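Local structure of purine nucleoside phosphorylase (Thermus thermophilus, 1ODK) at residues V86-L98 with A167-E181. The protein probably catalyses the reversible phosphorolysis of purine nucleosides, splitting the glycosidic bond with phosphate to give the free base and ribose 1-phosphate. Residues are numbered along the deposited sequence; the frame is centred on the assembly and turned at random.
Sequences VRVGTAGAASSDL and ARAWARYGVLAFEME
R87 meets two carboxylates, those of E179 and E181. CB leads toward 167-181, and CG stands anti to the backbone N (chi1 165°), the chain extended from there to NE. R87 CD rests on E181 CB at 3.6 Å. R87 NE donates to E179 OE1 at 3.0 Å; the N-H angle of 137° and an acceptor tilted from the guanidinium plane show a bent bond. The E181 carboxylate instead lies over one guanidinium face, with E181 OE2 2.9 Å from R87 NH2, a salt bridge of charge without a directed N-H. E181 OE2 also sits over R87 CZ (3.0 Å) and is nearest to R87 NH1 (3.4 Å). E179 OE1 also accepts from the backbone N of E181 and A182, while S155 OG binds OE2, probably fixing the carboxylate's rotation. G92 and F178 form an antiparallel hydrogen-bonded pair, F178 N to G92 O being 2.9 Å, and A94 N to L176 O is nearly straight at 173°. A94 CB meets the F178 ring at its edge, 3.6 Å from F178 CE1. A short antiparallel pairing with a buried Arg-Glu-Glu network thus ties strand 84-93 to strand 175-179 within the mixed central sheet of the alpha/beta phosphorylase-superfamily fold.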
loop_
_atom_site.group_PDB
_atom_site.type_symbol
_atom_site.label_atom_id
_atom_site.label_comp_id
_atom_site.label_asym_id
_atom_site.label_seq_id
_atom_site.Cartn_x
_atom_site.Cartn_y
_atom_site.Cartn_z
ATOM N N VAL B 86 -26.545 14.517 11.781
ATOM C CA VAL B 86 -25.626 15.624 11.574
ATOM C C VAL B 86 -24.593 15.740 12.684
ATOM O O VAL B 86 -24.927 15.993 13.845
ATOM C CB VAL B 86 -26.395 16.968 11.448
ATOM C CG1 VAL B 86 -25.416 18.136 11.320
ATOM C CG2 VAL B 86 -27.318 16.918 10.233
ATOM N N ARG B 87 -23.332 15.534 12.323
ATOM C CA ARG B 87 -22.258 15.662 13.290
ATOM C C ARG B 87 -22.041 17.137 13.596
ATOM O O ARG B 87 -22.048 17.979 12.698
ATOM C CB ARG B 87 -20.949 15.065 12.748
ATOM C CG ARG B 87 -19.705 15.482 13.552
ATOM C CD ARG B 87 -18.463 14.685 13.157
ATOM N NE ARG B 87 -17.221 15.391 13.486
ATOM C CZ ARG B 87 -16.824 15.697 14.717
ATOM N NH1 ARG B 87 -17.566 15.358 15.767
ATOM N NH2 ARG B 87 -15.687 16.359 14.896
ATOM N N VAL B 88 -21.885 17.446 14.876
ATOM C CA VAL B 88 -21.601 18.805 15.307
ATOM C C VAL B 88 -20.405 18.644 16.227
ATOM O O VAL B 88 -20.471 17.937 17.233
ATOM C CB VAL B 88 -22.782 19.453 16.077
ATOM C CG1 VAL B 88 -23.918 19.763 15.112
ATOM C CG2 VAL B 88 -23.264 18.533 17.198
ATOM N N GLY B 89 -19.295 19.270 15.868
ATOM C CA GLY B 89 -18.118 19.132 16.700
ATOM C C GLY B 89 -17.114 20.239 16.505
ATOM O O GLY B 89 -17.419 21.279 15.918
ATOM N N THR B 90 -15.908 20.000 17.006
ATOM C CA THR B 90 -14.824 20.960 16.915
ATOM C C THR B 90 -13.769 20.468 15.936
ATOM O O THR B 90 -13.710 19.280 15.613
ATOM C CB THR B 90 -14.169 21.162 18.278
ATOM O OG1 THR B 90 -13.838 19.882 18.828
ATOM C CG2 THR B 90 -15.120 21.890 19.221
ATOM N N ALA B 91 -12.938 21.389 15.465
ATOM C CA ALA B 91 -11.889 21.042 14.518
ATOM C C ALA B 91 -10.694 21.969 14.672
ATOM O O ALA B 91 -10.835 23.117 15.097
ATOM C CB ALA B 91 -12.429 21.114 13.090
ATOM N N GLY B 92 -9.518 21.446 14.338
ATOM C CA GLY B 92 -8.299 22.228 14.420
ATOM C C GLY B 92 -7.973 22.764 13.041
ATOM O O GLY B 92 -7.777 21.994 12.099
ATOM N N ALA B 93 -7.931 24.087 12.917
ATOM C CA ALA B 93 -7.649 24.718 11.634
ATOM C C ALA B 93 -6.289 24.302 11.081
ATOM O O ALA B 93 -5.296 24.269 11.807
ATOM C CB ALA B 93 -7.713 26.233 11.771
ATOM N N ALA B 94 -6.261 23.978 9.791
ATOM C CA ALA B 94 -5.025 23.584 9.124
ATOM C C ALA B 94 -4.424 24.823 8.471
ATOM O O ALA B 94 -3.217 24.901 8.254
ATOM C CB ALA B 94 -5.310 22.522 8.066
ATOM N N SER B 95 -5.287 25.788 8.165
ATOM C CA SER B 95 -4.874 27.035 7.527
ATOM C C SER B 95 -4.857 28.172 8.541
ATOM O O SER B 95 -5.484 28.089 9.600
ATOM C CB SER B 95 -5.850 27.402 6.404
ATOM O OG SER B 95 -6.237 26.263 5.652
ATOM N N SER B 96 -4.141 29.238 8.208
ATOM C CA SER B 96 -4.064 30.401 9.078
ATOM C C SER B 96 -5.271 31.287 8.790
ATOM O O SER B 96 -5.589 32.196 9.555
ATOM C CB SER B 96 -2.779 31.183 8.803
ATOM O OG SER B 96 -2.744 31.633 7.458
ATOM N N ASP B 97 -5.942 31.008 7.676
ATOM C CA ASP B 97 -7.107 31.782 7.267
ATOM C C ASP B 97 -8.304 31.552 8.185
ATOM O O ASP B 97 -9.127 32.448 8.375
ATOM C CB ASP B 97 -7.481 31.439 5.821
ATOM C CG ASP B 97 -8.403 32.474 5.193
ATOM O OD1 ASP B 97 -8.732 32.327 3.995
ATOM O OD2 ASP B 97 -8.798 33.435 5.892
ATOM N N LEU B 98 -8.402 30.354 8.755
ATOM C CA LEU B 98 -9.505 30.031 9.656
ATOM C C LEU B 98 -9.220 30.484 11.080
ATOM O O LEU B 98 -8.141 30.237 11.621
ATOM C CB LEU B 98 -9.785 28.523 9.650
ATOM C CG LEU B 98 -10.564 27.958 8.462
ATOM C CD1 LEU B 98 -10.645 26.445 8.576
ATOM C CD2 LEU B 98 -11.958 28.559 8.436
ATOM N N ALA B 167 0.010 19.837 8.568
ATOM C CA ALA B 167 -1.294 20.469 8.433
ATOM C C ALA B 167 -1.264 21.473 7.285
ATOM O O ALA B 167 -2.177 21.506 6.454
ATOM C CB ALA B 167 -1.680 21.163 9.730
ATOM N N ARG B 168 -0.205 22.280 7.232
ATOM C CA ARG B 168 -0.066 23.283 6.178
ATOM C C ARG B 168 0.032 22.628 4.808
ATOM O O ARG B 168 -0.500 23.150 3.828
ATOM C CB ARG B 168 1.172 24.156 6.409
ATOM C CG ARG B 168 1.219 24.835 7.763
ATOM C CD ARG B 168 2.236 25.971 7.765
ATOM N NE ARG B 168 2.792 26.215 9.093
ATOM C CZ ARG B 168 3.810 25.535 9.609
ATOM N NH1 ARG B 168 4.387 24.570 8.907
ATOM N NH2 ARG B 168 4.253 25.820 10.827
ATOM N N ALA B 169 0.716 21.490 4.740
ATOM C CA ALA B 169 0.856 20.762 3.484
ATOM C C ALA B 169 -0.520 20.316 2.992
ATOM O O ALA B 169 -0.841 20.450 1.808
ATOM C CB ALA B 169 1.767 19.550 3.670
ATOM N N TRP B 170 -1.330 19.778 3.901
ATOM C CA TRP B 170 -2.674 19.328 3.545
ATOM C C TRP B 170 -3.571 20.490 3.118
ATOM O O TRP B 170 -4.436 20.328 2.256
ATOM C CB TRP B 170 -3.318 18.582 4.720
ATOM C CG TRP B 170 -2.974 17.122 4.748
ATOM C CD1 TRP B 170 -2.177 16.476 5.653
ATOM C CD2 TRP B 170 -3.395 16.130 3.805
ATOM N NE1 TRP B 170 -2.077 15.144 5.329
ATOM C CE2 TRP B 170 -2.816 14.906 4.199
ATOM C CE3 TRP B 170 -4.206 16.158 2.664
ATOM C CZ2 TRP B 170 -3.021 13.718 3.491
ATOM C CZ3 TRP B 170 -4.409 14.974 1.956
ATOM C CH2 TRP B 170 -3.818 13.773 2.375
ATOM N N ALA B 171 -3.369 21.659 3.721
ATOM C CA ALA B 171 -4.172 22.828 3.372
ATOM C C ALA B 171 -3.951 23.200 1.906
ATOM O O ALA B 171 -4.847 23.732 1.253
ATOM C CB ALA B 171 -3.817 24.011 4.272
ATOM N N ARG B 172 -2.758 22.915 1.394
ATOM C CA ARG B 172 -2.453 23.222 0.002
ATOM C C ARG B 172 -3.269 22.327 -0.920
ATOM O O ARG B 172 -3.351 22.571 -2.123
ATOM C CB ARG B 172 -0.952 23.061 -0.272
ATOM C CG ARG B 172 -0.097 24.118 0.425
ATOM C CD ARG B 172 1.305 24.205 -0.170
ATOM N NE ARG B 172 2.182 23.124 0.271
ATOM C CZ ARG B 172 2.831 23.112 1.432
ATOM N NH1 ARG B 172 2.704 24.129 2.277
ATOM N NH2 ARG B 172 3.610 22.086 1.749
ATOM N N TYR B 173 -3.887 21.296 -0.346
ATOM C CA TYR B 173 -4.723 20.384 -1.114
ATOM C C TYR B 173 -6.206 20.596 -0.800
ATOM O O TYR B 173 -7.047 19.764 -1.135
ATOM C CB TYR B 173 -4.311 18.935 -0.841
ATOM C CG TYR B 173 -2.983 18.595 -1.471
ATOM C CD1 TYR B 173 -2.918 17.974 -2.717
ATOM C CD2 TYR B 173 -1.786 18.960 -0.853
ATOM C CE1 TYR B 173 -1.695 17.728 -3.337
ATOM C CE2 TYR B 173 -0.554 18.721 -1.465
ATOM C CZ TYR B 173 -0.518 18.106 -2.708
ATOM O OH TYR B 173 0.693 17.886 -3.325
ATOM N N GLY B 174 -6.514 21.717 -0.150
ATOM C CA GLY B 174 -7.897 22.039 0.160
ATOM C C GLY B 174 -8.425 21.731 1.550
ATOM O O GLY B 174 -9.567 22.087 1.861
ATOM N N VAL B 175 -7.625 21.082 2.394
ATOM C CA VAL B 175 -8.083 20.759 3.743
ATOM C C VAL B 175 -8.146 22.018 4.597
ATOM O O VAL B 175 -7.151 22.719 4.772
ATOM C CB VAL B 175 -7.158 19.732 4.431
ATOM C CG1 VAL B 175 -7.630 19.482 5.876
ATOM C CG2 VAL B 175 -7.156 18.433 3.639
ATOM N N LEU B 176 -9.324 22.301 5.132
ATOM C CA LEU B 176 -9.511 23.488 5.956
ATOM C C LEU B 176 -9.154 23.240 7.411
ATOM O O LEU B 176 -8.613 24.117 8.077
ATOM C CB LEU B 176 -10.962 23.951 5.877
ATOM C CG LEU B 176 -11.497 24.296 4.490
ATOM C CD1 LEU B 176 -12.976 24.632 4.589
ATOM C CD2 LEU B 176 -10.712 25.467 3.912
ATOM N N ALA B 177 -9.466 22.044 7.900
ATOM C CA ALA B 177 -9.204 21.701 9.291
ATOM C C ALA B 177 -9.225 20.190 9.477
ATOM O O ALA B 177 -9.634 19.451 8.578
ATOM C CB ALA B 177 -10.262 22.353 10.187
ATOM N N PHE B 178 -8.786 19.746 10.651
ATOM C CA PHE B 178 -8.748 18.331 10.994
ATOM C C PHE B 178 -9.722 18.004 12.120
ATOM O O PHE B 178 -9.859 18.760 13.077
ATOM C CB PHE B 178 -7.346 17.914 11.462
ATOM C CG PHE B 178 -6.323 17.869 10.372
ATOM C CD1 PHE B 178 -5.852 19.042 9.793
ATOM C CD2 PHE B 178 -5.835 16.650 9.918
ATOM C CE1 PHE B 178 -4.905 19.004 8.771
ATOM C CE2 PHE B 178 -4.887 16.597 8.896
ATOM C CZ PHE B 178 -4.423 17.778 8.322
ATOM N N GLU B 179 -10.401 16.871 11.994
ATOM C CA GLU B 179 -11.313 16.411 13.033
ATOM C C GLU B 179 -11.170 14.888 13.037
ATOM O O GLU B 179 -10.253 14.367 12.397
ATOM C CB GLU B 179 -12.749 16.897 12.779
ATOM C CG GLU B 179 -13.268 16.711 11.378
ATOM C CD GLU B 179 -13.771 15.313 11.143
ATOM O OE1 GLU B 179 -14.768 14.927 11.788
ATOM O OE2 GLU B 179 -13.165 14.604 10.319
ATOM N N MET B 180 -12.037 14.159 13.727
ATOM C CA MET B 180 -11.837 12.712 13.798
ATOM C C MET B 180 -13.077 11.835 13.655
ATOM O O MET B 180 -13.111 10.730 14.201
ATOM C CB MET B 180 -11.154 12.380 15.136
ATOM C CG MET B 180 -9.846 13.142 15.386
ATOM S SD MET B 180 -9.205 12.939 17.079
ATOM C CE MET B 180 -8.751 11.204 17.034
ATOM N N GLU B 181 -14.084 12.287 12.918
ATOM C CA GLU B 181 -15.296 11.482 12.807
ATOM C C GLU B 181 -16.026 11.510 11.467
ATOM O O GLU B 181 -16.640 10.519 11.066
ATOM C CB GLU B 181 -16.289 11.906 13.899
ATOM C CG GLU B 181 -15.855 11.610 15.335
ATOM C CD GLU B 181 -14.878 12.623 15.916
ATOM O OE1 GLU B 181 -14.350 12.348 17.012
ATOM O OE2 GLU B 181 -14.641 13.689 15.298
#